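Local coordinates for De novo designed switch protein caging a hemagglutinin binder (sCageHA267_1S) (Synthetic construct, PDB 7CBC) that cages a hemagglutinin-binding element on a de novo designed six-helical bundle, probably to serve as a switchable biosensor component, at residues A[287-292]-A[312-317]; A[291-296]-A[304-309]; A[62-67]-A[128-133]; A[55-60]-A[136-141]. All coordinates share one frame; numbering follows the deposited sequence.

Overall arrangement
The four contacts fall into two pairs at opposite ends of an almost wholly helical chain. Contacts 4 and 3 both join helix 50-93 to helix 99-142 within the long designed bundle; their centres lie about 11 Å apart, and along the chain contact 3 is nested inside the loop that contact 4 closes. Contacts 1 and 2 come later and both join helix 289-298 to helix 303-315, sharing Gln291 and Ile292, with centres about 9 Å apart. These short C-terminal helices are probably the caged hemagglutinin binder. Contacts 1 and 4 are farthest apart, about 55 Å between centres, so the probable binder helices pack on one another far from the bundle contacts 3 and 4.

Contact 1: A[287-292]-A[312-317]; sequences YSEEQI and YLRSRP
Glu289, in the first turn of helix 289-298, reaches across to Arg314 near the end of helix 303-315 and closes a salt bridge. Its OE1 accepts from NH2 of Arg314 at 2.6 Å, a short but noticeably bent bond with an N-H...O angle of 140°. The nitrogen comes to the syn side of the carboxylate, somewhat out of its plane, and OE1 lies at the edge of the guanidinium. Carboxylate and guanidinium are turned 61° against each other, so this is not a flat, two-pronged pairing: OE2 of Glu289 lies above the guanidinium plane, 2.8 Å from both NH1 and NH2 of Arg314. The glutamate is extended beyond CG, whereas the arginine places CG between its backbone N and carbonyl carbon (chi1 75°) and bends again at chi3 to bring its end over to the acid. The two helices belong to the compact C-terminal three-helix unit, probably the caged binder, and helix 274-284 packs alongside them. Beneath the ion pair Leu313 meets Ile292 tip to tip, CD1 of Leu313 lying 3.9 Å from CD1 of Ile292; helix 274-284 backs both, with Ala283 touching Leu313 and Ala282 touching Ile292. At the start of helix 289-298, Ser288 and Gln291 form a capping box, in which Ser288 N donates to Gln291 OE1 at 2.7 Å.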
loop_
_atom_site.group_PDB
_atom_site.type_symbol
_atom_site.label_atom_id
_atom_site.label_comp_id
_atom_site.label_asym_id
_atom_site.label_seq_id
_atom_site.Cartn_x
_atom_site.Cartn_y
_atom_site.Cartn_z
ATOM N N TYR A 287 27.460 -5.978 -9.840
ATOM C CA TYR A 287 27.301 -7.262 -9.171
ATOM C C TYR A 287 27.464 -8.412 -10.161
ATOM O O TYR A 287 27.054 -8.318 -11.322
ATOM C CB TYR A 287 25.903 -7.365 -8.533
ATOM C CG TYR A 287 25.709 -6.690 -7.180
ATOM C CD1 TYR A 287 26.018 -5.344 -6.986
ATOM C CD2 TYR A 287 25.186 -7.400 -6.104
ATOM C CE1 TYR A 287 25.818 -4.730 -5.737
ATOM C CE2 TYR A 287 24.988 -6.803 -4.857
ATOM C CZ TYR A 287 25.294 -5.473 -4.677
ATOM O OH TYR A 287 25.072 -4.897 -3.437
ATOM N N SER A 288 28.040 -9.515 -9.680
ATOM C CA SER A 288 28.029 -10.783 -10.394
ATOM C C SER A 288 26.699 -11.498 -10.172
ATOM O O SER A 288 25.942 -11.172 -9.258
ATOM C CB SER A 288 29.164 -11.675 -9.917
ATOM O OG SER A 288 28.945 -12.051 -8.565
ATOM N N GLU A 289 26.431 -12.514 -11.000
ATOM C CA GLU A 289 25.158 -13.227 -10.901
ATOM C C GLU A 289 24.958 -13.828 -9.516
ATOM O O GLU A 289 23.866 -13.728 -8.940
ATOM C CB GLU A 289 25.072 -14.311 -11.967
ATOM C CG GLU A 289 25.007 -13.753 -13.379
ATOM C CD GLU A 289 24.484 -14.767 -14.372
ATOM O OE1 GLU A 289 24.269 -15.933 -13.975
ATOM O OE2 GLU A 289 24.281 -14.396 -15.547
ATOM N N GLU A 290 26.001 -14.447 -8.959
ATOM C CA GLU A 290 25.917 -14.960 -7.596
ATOM C C GLU A 290 25.586 -13.842 -6.619
ATOM O O GLU A 290 24.791 -14.029 -5.690
ATOM C CB GLU A 290 27.234 -15.643 -7.204
ATOM C CG GLU A 290 27.859 -16.469 -8.318
ATOM C CD GLU A 290 28.834 -15.674 -9.194
ATOM O OE1 GLU A 290 30.021 -15.528 -8.804
ATOM O OE2 GLU A 290 28.418 -15.200 -10.276
ATOM N N GLN A 291 26.167 -12.661 -6.826
ATOM C CA GLN A 291 25.897 -11.549 -5.925
ATOM C C GLN A 291 24.483 -11.017 -6.107
ATOM O O GLN A 291 23.851 -10.584 -5.137
ATOM C CB GLN A 291 26.922 -10.445 -6.145
ATOM C CG GLN A 291 28.285 -10.823 -5.668
ATOM C CD GLN A 291 29.340 -9.866 -6.166
ATOM O OE1 GLN A 291 29.182 -9.229 -7.215
ATOM N NE2 GLN A 291 30.405 -9.723 -5.397
ATOM N N ILE A 292 23.975 -11.030 -7.340
ATOM C CA ILE A 292 22.601 -10.603 -7.573
ATOM C C ILE A 292 21.621 -11.605 -6.979
ATOM O O ILE A 292 20.628 -11.222 -6.345
ATOM C CB ILE A 292 22.362 -10.385 -9.075
ATOM C CG1 ILE A 292 23.144 -9.161 -9.533
ATOM C CG2 ILE A 292 20.886 -10.183 -9.352
ATOM C CD1 ILE A 292 23.148 -8.952 -11.006
ATOM N N TYR A 312 16.450 -12.841 -16.786
ATOM C CA TYR A 312 15.907 -11.684 -17.496
ATOM C C TYR A 312 17.005 -10.705 -17.899
ATOM O O TYR A 312 16.950 -10.126 -18.990
ATOM C CB TYR A 312 14.849 -10.982 -16.639
ATOM C CG TYR A 312 14.432 -9.626 -17.161
ATOM C CD1 TYR A 312 13.506 -9.514 -18.180
ATOM C CD2 TYR A 312 14.968 -8.457 -16.635
ATOM C CE1 TYR A 312 13.115 -8.272 -18.663
ATOM C CE2 TYR A 312 14.585 -7.211 -17.112
ATOM C CZ TYR A 312 13.658 -7.126 -18.128
ATOM O OH TYR A 312 13.268 -5.897 -18.613
ATOM N N LEU A 313 18.001 -10.489 -17.034
ATOM C CA LEU A 313 19.109 -9.603 -17.401
ATOM C C LEU A 313 19.885 -10.156 -18.590
ATOM O O LEU A 313 20.277 -9.403 -19.493
ATOM C CB LEU A 313 20.050 -9.384 -16.212
ATOM C CG LEU A 313 19.560 -8.563 -15.008
ATOM C CD1 LEU A 313 20.634 -8.527 -13.917
ATOM C CD2 LEU A 313 19.165 -7.152 -15.418
ATOM N N ARG A 314 20.122 -11.472 -18.607
ATOM C CA ARG A 314 20.860 -12.079 -19.711
ATOM C C ARG A 314 20.007 -12.264 -20.962
ATOM O O ARG A 314 20.567 -12.341 -22.061
ATOM C CB ARG A 314 21.447 -13.427 -19.279
ATOM C CG ARG A 314 20.436 -14.529 -19.189
ATOM C CD ARG A 314 21.073 -15.899 -19.114
ATOM N NE ARG A 314 21.308 -16.313 -17.736
ATOM C CZ ARG A 314 22.492 -16.268 -17.134
ATOM N NH1 ARG A 314 23.560 -15.835 -17.796
ATOM N NH2 ARG A 314 22.610 -16.666 -15.873
ATOM N N SER A 315 18.673 -12.334 -20.823
ATOM C CA SER A 315 17.789 -12.443 -21.982
ATOM C C SER A 315 17.747 -11.155 -22.794
ATOM O O SER A 315 17.406 -11.191 -23.981
ATOM C CB SER A 315 16.366 -12.837 -21.544
ATOM O OG SER A 315 15.686 -11.799 -20.842
ATOM N N ARG A 316 18.093 -10.023 -22.183
ATOM C CA ARG A 316 18.224 -8.746 -22.880
ATOM C C ARG A 316 19.668 -8.267 -22.743
ATOM O O ARG A 316 20.031 -7.623 -21.746
ATOM C CB ARG A 316 17.237 -7.725 -22.321
ATOM C CG ARG A 316 15.791 -8.226 -22.189
ATOM C CD ARG A 316 14.902 -7.168 -21.531
ATOM N NE ARG A 316 14.964 -5.884 -22.230
ATOM C CZ ARG A 316 14.154 -4.849 -21.996
ATOM N NH1 ARG A 316 13.197 -4.935 -21.077
ATOM N NH2 ARG A 316 14.292 -3.724 -22.696
ATOM N N PRO A 317 20.532 -8.578 -23.703
ATOM C CA PRO A 317 21.877 -7.985 -23.688
ATOM C C PRO A 317 21.805 -6.463 -23.720
ATOM O O PRO A 317 20.891 -5.872 -24.306
ATOM C CB PRO A 317 22.535 -8.550 -24.955
ATOM C CG PRO A 317 21.811 -9.833 -25.221
ATOM C CD PRO A 317 20.380 -9.599 -24.754
#

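Contact 2: A[291-296]-A[304-309]; sequences QIKELL and DEARDA
Apolar packing is centred on Leu296, whose CB lies 3.8 Å from CB of Ala306. Farther out, its CD1 is 3.6 Å from CA of Ala306 and 3.7 Å from CB of Ala309, so one methyl branch rests on successive turns of the facing helix. The two alanines present little bulk, and the leucine can settle close against the backbone. Helices 289-298 and 303-315 make an antiparallel helical hairpin here, their segment axes 9.3 Å apart at closest approach and running at 147°. The nearby turn is tied down by the disulfide between Cys275 and Cys301, and Cys301 also touches Leu296. The remaining contacts come from the end of Lys293. Bends at chi3 (97°) and chi4 fold its chain over the flank of the other helix, where CE lies 3.6 Å from CA of Arg307 and the ammonium NZ lies 3.8 Å from CB of Ala306. Replacing this lysine with an alanine would probably uncover the backbone of Arg307, where CE lies, and leave Ala306 without the charged end beside it. The guanidinium of Arg307 turns to Glu311 instead, with which it forms a salt bridge, while Ala309 also packs on Ala279 of helix 274-284.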
loop_
_atom_site.group_PDB
_atom_site.type_symbol
_atom_site.label_atom_id
_atom_site.label_comp_id
_atom_site.label_asym_id
_atom_site.label_seq_id
_atom_site.Cartn_x
_atom_site.Cartn_y
_atom_site.Cartn_z
ATOM N N GLN A 291 26.167 -12.661 -6.826
ATOM C CA GLN A 291 25.897 -11.549 -5.925
ATOM C C GLN A 291 24.483 -11.017 -6.107
ATOM O O GLN A 291 23.851 -10.584 -5.137
ATOM C CB GLN A 291 26.922 -10.445 -6.145
ATOM C CG GLN A 291 28.285 -10.823 -5.668
ATOM C CD GLN A 291 29.340 -9.866 -6.166
ATOM O OE1 GLN A 291 29.182 -9.229 -7.215
ATOM N NE2 GLN A 291 30.405 -9.723 -5.397
ATOM N N ILE A 292 23.975 -11.030 -7.340
ATOM C CA ILE A 292 22.601 -10.603 -7.573
ATOM C C ILE A 292 21.621 -11.605 -6.979
ATOM O O ILE A 292 20.628 -11.222 -6.345
ATOM C CB ILE A 292 22.362 -10.385 -9.075
ATOM C CG1 ILE A 292 23.144 -9.161 -9.533
ATOM C CG2 ILE A 292 20.886 -10.183 -9.352
ATOM C CD1 ILE A 292 23.148 -8.952 -11.006
ATOM N N LYS A 293 21.883 -12.903 -7.158
ATOM C CA LYS A 293 20.963 -13.889 -6.597
ATOM C C LYS A 293 20.990 -13.877 -5.071
ATOM O O LYS A 293 19.954 -14.111 -4.436
ATOM C CB LYS A 293 21.277 -15.283 -7.145
ATOM C CG LYS A 293 21.078 -15.392 -8.659
ATOM C CD LYS A 293 20.873 -16.834 -9.122
ATOM C CE LYS A 293 19.387 -17.171 -9.285
ATOM N NZ LYS A 293 18.743 -17.652 -8.032
ATOM N N GLU A 294 22.147 -13.587 -4.463
ATOM C CA GLU A 294 22.189 -13.445 -3.011
ATOM C C GLU A 294 21.428 -12.202 -2.569
ATOM O O GLU A 294 20.785 -12.197 -1.511
ATOM C CB GLU A 294 23.639 -13.391 -2.524
ATOM C CG GLU A 294 23.792 -13.553 -1.007
ATOM C CD GLU A 294 25.043 -12.881 -0.453
ATOM O OE1 GLU A 294 26.060 -12.808 -1.181
ATOM O OE2 GLU A 294 25.007 -12.427 0.716
ATOM N N LEU A 295 21.494 -11.136 -3.369
ATOM C CA LEU A 295 20.796 -9.913 -3.015
ATOM C C LEU A 295 19.285 -10.104 -3.112
ATOM O O LEU A 295 18.540 -9.641 -2.243
ATOM C CB LEU A 295 21.263 -8.780 -3.920
ATOM C CG LEU A 295 20.587 -7.416 -3.837
ATOM C CD1 LEU A 295 21.139 -6.580 -2.670
ATOM C CD2 LEU A 295 20.799 -6.689 -5.144
ATOM N N LEU A 296 18.824 -10.797 -4.156
ATOM C CA LEU A 296 17.390 -11.006 -4.341
ATOM C C LEU A 296 16.837 -11.979 -3.303
ATOM O O LEU A 296 15.725 -11.786 -2.798
ATOM C CB LEU A 296 17.114 -11.510 -5.762
ATOM C CG LEU A 296 17.629 -10.667 -6.939
ATOM C CD1 LEU A 296 17.362 -11.337 -8.272
ATOM C CD2 LEU A 296 17.053 -9.275 -6.949
ATOM N N ASP A 304 12.090 -18.799 -7.649
ATOM C CA ASP A 304 11.482 -18.555 -8.954
ATOM C C ASP A 304 11.770 -17.142 -9.435
ATOM O O ASP A 304 12.111 -16.927 -10.603
ATOM C CB ASP A 304 9.971 -18.766 -8.874
ATOM C CG ASP A 304 9.553 -20.183 -9.209
ATOM O OD1 ASP A 304 10.385 -20.948 -9.742
ATOM O OD2 ASP A 304 8.374 -20.512 -8.956
ATOM N N GLU A 305 11.594 -16.164 -8.548
ATOM C CA GLU A 305 11.689 -14.767 -8.945
ATOM C C GLU A 305 13.140 -14.372 -9.198
ATOM O O GLU A 305 13.437 -13.693 -10.187
ATOM C CB GLU A 305 11.056 -13.877 -7.869
ATOM C CG GLU A 305 9.524 -13.891 -7.823
ATOM C CD GLU A 305 8.954 -13.245 -6.557
ATOM O OE1 GLU A 305 9.575 -13.374 -5.480
ATOM O OE2 GLU A 305 7.880 -12.607 -6.637
ATOM N N ALA A 306 14.057 -14.796 -8.322
ATOM C CA ALA A 306 15.464 -14.435 -8.483
ATOM C C ALA A 306 16.043 -15.039 -9.756
ATOM O O ALA A 306 16.628 -14.327 -10.578
ATOM C CB ALA A 306 16.270 -14.875 -7.260
ATOM N N ARG A 307 15.887 -16.355 -9.938
ATOM C CA ARG A 307 16.314 -16.993 -11.183
ATOM C C ARG A 307 15.718 -16.282 -12.391
ATOM O O ARG A 307 16.409 -16.040 -13.385
ATOM C CB ARG A 307 15.938 -18.482 -11.163
ATOM C CG ARG A 307 15.776 -19.155 -12.527
ATOM C CD ARG A 307 14.298 -19.204 -12.945
ATOM N NE ARG A 307 14.127 -19.322 -14.394
ATOM C CZ ARG A 307 13.010 -19.003 -15.042
ATOM N NH1 ARG A 307 11.966 -18.531 -14.372
ATOM N NH2 ARG A 307 12.941 -19.137 -16.361
ATOM N N ASP A 308 14.443 -15.903 -12.309
ATOM C CA ASP A 308 13.816 -15.190 -13.418
ATOM C C ASP A 308 14.449 -13.825 -13.642
ATOM O O ASP A 308 14.553 -13.365 -14.781
ATOM C CB ASP A 308 12.322 -15.011 -13.174
ATOM C CG ASP A 308 11.699 -14.045 -14.167
ATOM O OD1 ASP A 308 11.434 -14.467 -15.310
ATOM O OD2 ASP A 308 11.533 -12.853 -13.825
ATOM N N ALA A 309 14.841 -13.143 -12.562
ATOM C CA ALA A 309 15.385 -11.795 -12.703
ATOM C C ALA A 309 16.782 -11.817 -13.322
ATOM O O ALA A 309 17.109 -10.955 -14.146
ATOM C CB ALA A 309 15.401 -11.088 -11.347
#

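Contact 3: A[62-67]-A[128-133]; sequences DKSKEI and KLQELN
A buried polar cross-link between two antiparallel helices of the bundle, 50-93 and 99-142, is made by Ser64 and Gln130. NE2 of Gln130 donates to OG of Ser64 at 2.9 Å, and the bond is nearly straight, with an N-H...O angle of 163°. The hydroxyl oxygen lies close to the amide plane of Gln130, in line with where an amide hydrogen points. That placement depends on the glutamine chain: CG runs anti to the backbone N, and a bend at chi2 (76°) swings the amide round so that NE2 meets the serine. The aliphatic part follows it, CG of Gln130 lying 3.8 Å from CB of Ser64. In this six-helical bundle the bond gives two buried polar side chains a partner, and a further polar pair lies close by, where Asn133 is hydrogen-bonded to Gln229 of helix 195-239. OG of Ser64 is gripped twice, since it also donates to the carbonyl O of Val60 one turn earlier in its own helix. NE2 of Gln130 makes a further, weak hydrogen bond to the backbone O of Leu33 in helix 3-46, which extends the polar connection to a third helix; Leu36 of that helix packs on Ser64.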
loop_
_atom_site.group_PDB
_atom_site.type_symbol
_atom_site.label_atom_id
_atom_site.label_comp_id
_atom_site.label_asym_id
_atom_site.label_seq_id
_atom_site.Cartn_x
_atom_site.Cartn_y
_atom_site.Cartn_z
ATOM N N ASP A 62 -18.187 -5.173 14.668
ATOM C CA ASP A 62 -17.129 -5.875 15.388
ATOM C C ASP A 62 -16.208 -6.621 14.430
ATOM O O ASP A 62 -14.987 -6.614 14.610
ATOM C CB ASP A 62 -17.729 -6.833 16.420
ATOM C CG ASP A 62 -18.521 -6.108 17.505
ATOM O OD1 ASP A 62 -18.194 -4.933 17.797
ATOM O OD2 ASP A 62 -19.471 -6.716 18.063
ATOM N N LYS A 63 -16.761 -7.249 13.386
ATOM C CA LYS A 63 -15.901 -7.967 12.449
ATOM C C LYS A 63 -14.976 -7.006 11.704
ATOM O O LYS A 63 -13.798 -7.315 11.484
ATOM C CB LYS A 63 -16.741 -8.783 11.466
ATOM C CG LYS A 63 -16.117 -10.131 11.053
ATOM C CD LYS A 63 -14.866 -9.976 10.157
ATOM C CE LYS A 63 -14.134 -11.314 9.903
ATOM N NZ LYS A 63 -13.187 -11.309 8.723
ATOM N N SER A 64 -15.487 -5.832 11.323
ATOM C CA SER A 64 -14.663 -4.837 10.645
ATOM C C SER A 64 -13.550 -4.322 11.545
ATOM O O SER A 64 -12.407 -4.156 11.095
ATOM C CB SER A 64 -15.532 -3.676 10.167
ATOM O OG SER A 64 -16.470 -4.132 9.214
ATOM N N LYS A 65 -13.863 -4.048 12.813
ATOM C CA LYS A 65 -12.850 -3.493 13.696
ATOM C C LYS A 65 -11.749 -4.507 13.968
ATOM O O LYS A 65 -10.586 -4.127 14.140
ATOM C CB LYS A 65 -13.483 -2.994 14.998
ATOM C CG LYS A 65 -14.107 -1.589 14.879
ATOM C CD LYS A 65 -15.622 -1.637 14.704
ATOM C CE LYS A 65 -16.186 -0.463 13.880
ATOM N NZ LYS A 65 -15.844 -0.515 12.419
ATOM N N GLU A 66 -12.090 -5.793 13.977
ATOM C CA GLU A 66 -11.069 -6.817 14.104
ATOM C C GLU A 66 -10.154 -6.817 12.882
ATOM O O GLU A 66 -8.927 -6.842 13.018
ATOM C CB GLU A 66 -11.730 -8.181 14.314
ATOM C CG GLU A 66 -10.748 -9.335 14.466
ATOM C CD GLU A 66 -9.765 -9.138 15.619
ATOM O OE1 GLU A 66 -10.052 -8.338 16.546
ATOM O OE2 GLU A 66 -8.695 -9.786 15.595
ATOM N N ILE A 67 -10.733 -6.758 11.677
ATOM C CA ILE A 67 -9.929 -6.659 10.461
ATOM C C ILE A 67 -9.009 -5.450 10.528
ATOM O O ILE A 67 -7.822 -5.531 10.194
ATOM C CB ILE A 67 -10.845 -6.601 9.223
ATOM C CG1 ILE A 67 -11.450 -7.977 8.947
ATOM C CG2 ILE A 67 -10.078 -6.082 8.002
ATOM C CD1 ILE A 67 -12.503 -7.966 7.877
ATOM N N LYS A 128 -12.341 4.652 7.967
ATOM C CA LYS A 128 -13.381 5.672 7.939
ATOM C C LYS A 128 -14.451 5.346 6.903
ATOM O O LYS A 128 -15.647 5.492 7.182
ATOM C CB LYS A 128 -12.783 7.050 7.671
ATOM C CG LYS A 128 -11.945 7.593 8.823
ATOM C CD LYS A 128 -11.417 8.972 8.489
ATOM C CE LYS A 128 -10.461 9.483 9.543
ATOM N NZ LYS A 128 -10.074 10.894 9.233
ATOM N N LEU A 129 -14.050 4.894 5.712
ATOM C CA LEU A 129 -15.042 4.497 4.723
ATOM C C LEU A 129 -15.878 3.331 5.223
ATOM O O LEU A 129 -17.090 3.292 4.991
ATOM C CB LEU A 129 -14.384 4.144 3.395
ATOM C CG LEU A 129 -13.665 5.286 2.680
ATOM C CD1 LEU A 129 -12.915 4.759 1.462
ATOM C CD2 LEU A 129 -14.656 6.362 2.276
ATOM N N GLN A 130 -15.262 2.375 5.921
ATOM C CA GLN A 130 -16.037 1.244 6.436
ATOM C C GLN A 130 -17.094 1.704 7.432
ATOM O O GLN A 130 -18.275 1.353 7.311
ATOM C CB GLN A 130 -15.121 0.216 7.088
ATOM C CG GLN A 130 -15.830 -1.083 7.445
ATOM C CD GLN A 130 -16.082 -1.956 6.226
ATOM O OE1 GLN A 130 -15.861 -1.537 5.087
ATOM N NE2 GLN A 130 -16.533 -3.185 6.461
ATOM N N GLU A 131 -16.684 2.477 8.435
ATOM C CA GLU A 131 -17.636 2.995 9.408
ATOM C C GLU A 131 -18.738 3.796 8.722
ATOM O O GLU A 131 -19.930 3.624 9.021
ATOM C CB GLU A 131 -16.879 3.836 10.433
ATOM C CG GLU A 131 -17.726 4.857 11.173
ATOM C CD GLU A 131 -16.862 5.826 11.959
ATOM O OE1 GLU A 131 -15.695 6.032 11.553
ATOM O OE2 GLU A 131 -17.343 6.383 12.972
ATOM N N LEU A 132 -18.355 4.653 7.777
ATOM C CA LEU A 132 -19.328 5.356 6.956
ATOM C C LEU A 132 -20.249 4.385 6.242
ATOM O O LEU A 132 -21.466 4.596 6.193
ATOM C CB LEU A 132 -18.611 6.240 5.936
ATOM C CG LEU A 132 -19.553 6.920 4.949
ATOM C CD1 LEU A 132 -20.102 8.175 5.584
ATOM C CD2 LEU A 132 -18.824 7.252 3.667
ATOM N N ASN A 133 -19.693 3.309 5.680
ATOM C CA ASN A 133 -20.530 2.401 4.906
ATOM C C ASN A 133 -21.486 1.617 5.798
ATOM O O ASN A 133 -22.593 1.272 5.366
ATOM C CB ASN A 133 -19.656 1.463 4.083
ATOM C CG ASN A 133 -18.968 2.176 2.936
ATOM O OD1 ASN A 133 -19.487 3.158 2.406
ATOM N ND2 ASN A 133 -17.773 1.708 2.570
#

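Contact 4: A[55-60]-A[136-141]; sequences DEIKEV and AVELLV
The backbones of 55-60 and 136-141 run antiparallel and come nearest at Ile57 and Glu138, whose CA atoms are 6.9 Å apart. From there Ile57 points across and its two branches diverge. The CG1 arm is bent at chi2 (-80°), and its CD1 lies 4.0 Å from CG1 of Val137 and equally far from CB of Glu138. The other branch, CG2, meets the carboxylate of Glu138, with OE2 only 3.1 Å away, a tight approach of a methyl to an oxygen. This is side-by-side packing of helices 50-93 and 99-142 in the bundle, where Val137 also touches Ala44 of helix 3-46 and Leu236 of helix 195-239. The acid of Glu138, extended beyond CG, takes its polar partner from the facing helix: OE2 forms a salt bridge with Arg54. An alanine in place of Ile57 would probably open a gap beside CG1 of Val137 and CB of Glu138, and leave the carboxylate without the CG2 methyl against it.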
loop_
_atom_site.group_PDB
_atom_site.type_symbol
_atom_site.label_atom_id
_atom_site.label_comp_id
_atom_site.label_asym_id
_atom_site.label_seq_id
_atom_site.Cartn_x
_atom_site.Cartn_y
_atom_site.Cartn_z
ATOM N N ASP A 55 -28.521 -6.491 15.425
ATOM C CA ASP A 55 -27.550 -7.524 15.779
ATOM C C ASP A 55 -26.556 -7.764 14.651
ATOM O O ASP A 55 -25.365 -7.986 14.900
ATOM C CB ASP A 55 -28.271 -8.833 16.125
ATOM C CG ASP A 55 -28.809 -8.854 17.548
ATOM O OD1 ASP A 55 -28.135 -8.297 18.444
ATOM O OD2 ASP A 55 -29.900 -9.439 17.767
ATOM N N GLU A 56 -27.032 -7.747 13.404
ATOM C CA GLU A 56 -26.138 -8.002 12.284
ATOM C C GLU A 56 -25.285 -6.780 11.976
ATOM O O GLU A 56 -24.133 -6.916 11.549
ATOM C CB GLU A 56 -26.935 -8.440 11.059
ATOM C CG GLU A 56 -27.772 -9.680 11.304
ATOM C CD GLU A 56 -27.280 -10.873 10.498
ATOM O OE1 GLU A 56 -26.062 -10.920 10.221
ATOM O OE2 GLU A 56 -28.107 -11.754 10.178
ATOM N N ILE A 57 -25.828 -5.579 12.182
ATOM C CA ILE A 57 -25.009 -4.373 12.096
ATOM C C ILE A 57 -23.887 -4.422 13.129
ATOM O O ILE A 57 -22.715 -4.193 12.806
ATOM C CB ILE A 57 -25.876 -3.113 12.260
ATOM C CG1 ILE A 57 -26.739 -2.889 11.014
ATOM C CG2 ILE A 57 -25.010 -1.885 12.533
ATOM C CD1 ILE A 57 -26.013 -2.259 9.870
ATOM N N LYS A 58 -24.225 -4.734 14.386
ATOM C CA LYS A 58 -23.195 -4.838 15.417
ATOM C C LYS A 58 -22.131 -5.865 15.039
ATOM O O LYS A 58 -20.931 -5.641 15.257
ATOM C CB LYS A 58 -23.819 -5.206 16.765
ATOM C CG LYS A 58 -22.793 -5.310 17.906
ATOM C CD LYS A 58 -23.296 -6.149 19.079
ATOM C CE LYS A 58 -24.809 -5.994 19.270
ATOM N NZ LYS A 58 -25.318 -6.451 20.600
ATOM N N GLU A 59 -22.550 -6.998 14.469
ATOM C CA GLU A 59 -21.604 -8.061 14.178
ATOM C C GLU A 59 -20.693 -7.701 13.008
ATOM O O GLU A 59 -19.528 -8.090 13.004
ATOM C CB GLU A 59 -22.341 -9.372 13.904
ATOM C CG GLU A 59 -21.437 -10.604 13.949
ATOM C CD GLU A 59 -21.410 -11.375 12.633
ATOM O OE1 GLU A 59 -22.072 -10.936 11.664
ATOM O OE2 GLU A 59 -20.718 -12.421 12.565
ATOM N N VAL A 60 -21.192 -6.973 12.010
ATOM C CA VAL A 60 -20.282 -6.545 10.959
ATOM C C VAL A 60 -19.399 -5.409 11.464
ATOM O O VAL A 60 -18.239 -5.290 11.055
ATOM C CB VAL A 60 -21.052 -6.158 9.684
ATOM C CG1 VAL A 60 -21.923 -4.953 9.934
ATOM C CG2 VAL A 60 -20.109 -5.900 8.523
ATOM N N ALA A 136 -24.263 4.099 6.896
ATOM C CA ALA A 136 -25.150 4.340 5.766
ATOM C C ALA A 136 -26.206 3.247 5.649
ATOM O O ALA A 136 -27.398 3.538 5.489
ATOM C CB ALA A 136 -24.339 4.448 4.473
ATOM N N VAL A 137 -25.788 1.981 5.710
ATOM C CA VAL A 137 -26.747 0.880 5.655
ATOM C C VAL A 137 -27.709 0.960 6.837
ATOM O O VAL A 137 -28.936 0.862 6.679
ATOM C CB VAL A 137 -26.011 -0.471 5.617
ATOM C CG1 VAL A 137 -26.955 -1.600 6.006
ATOM C CG2 VAL A 137 -25.415 -0.712 4.242
ATOM N N GLU A 138 -27.152 1.154 8.035
ATOM C CA GLU A 138 -27.928 1.252 9.267
ATOM C C GLU A 138 -29.032 2.301 9.160
ATOM O O GLU A 138 -30.182 2.055 9.549
ATOM C CB GLU A 138 -26.957 1.573 10.402
ATOM C CG GLU A 138 -27.461 1.522 11.817
ATOM C CD GLU A 138 -26.313 1.755 12.795
ATOM O OE1 GLU A 138 -25.666 2.820 12.708
ATOM O OE2 GLU A 138 -26.036 0.877 13.638
ATOM N N LEU A 139 -28.707 3.475 8.620
ATOM C CA LEU A 139 -29.708 4.520 8.465
ATOM C C LEU A 139 -30.634 4.248 7.288
ATOM O O LEU A 139 -31.810 4.628 7.331
ATOM C CB LEU A 139 -29.021 5.869 8.299
ATOM C CG LEU A 139 -29.834 7.108 8.645
ATOM C CD1 LEU A 139 -29.801 7.351 10.149
ATOM C CD2 LEU A 139 -29.284 8.305 7.887
ATOM N N LEU A 140 -30.144 3.578 6.241
ATOM C CA LEU A 140 -30.997 3.336 5.081
ATOM C C LEU A 140 -32.103 2.329 5.379
ATOM O O LEU A 140 -33.193 2.424 4.799
ATOM C CB LEU A 140 -30.160 2.877 3.882
ATOM C CG LEU A 140 -29.471 4.027 3.124
ATOM C CD1 LEU A 140 -28.565 3.513 2.006
ATOM C CD2 LEU A 140 -30.471 5.033 2.579
ATOM N N VAL A 141 -31.865 1.369 6.276
ATOM C CA VAL A 141 -32.891 0.355 6.509
ATOM C C VAL A 141 -34.069 0.918 7.307
ATOM O O VAL A 141 -35.191 0.401 7.210
ATOM C CB VAL A 141 -32.285 -0.885 7.194
ATOM C CG1 VAL A 141 -31.269 -1.540 6.288
ATOM C CG2 VAL A 141 -31.663 -0.513 8.521
#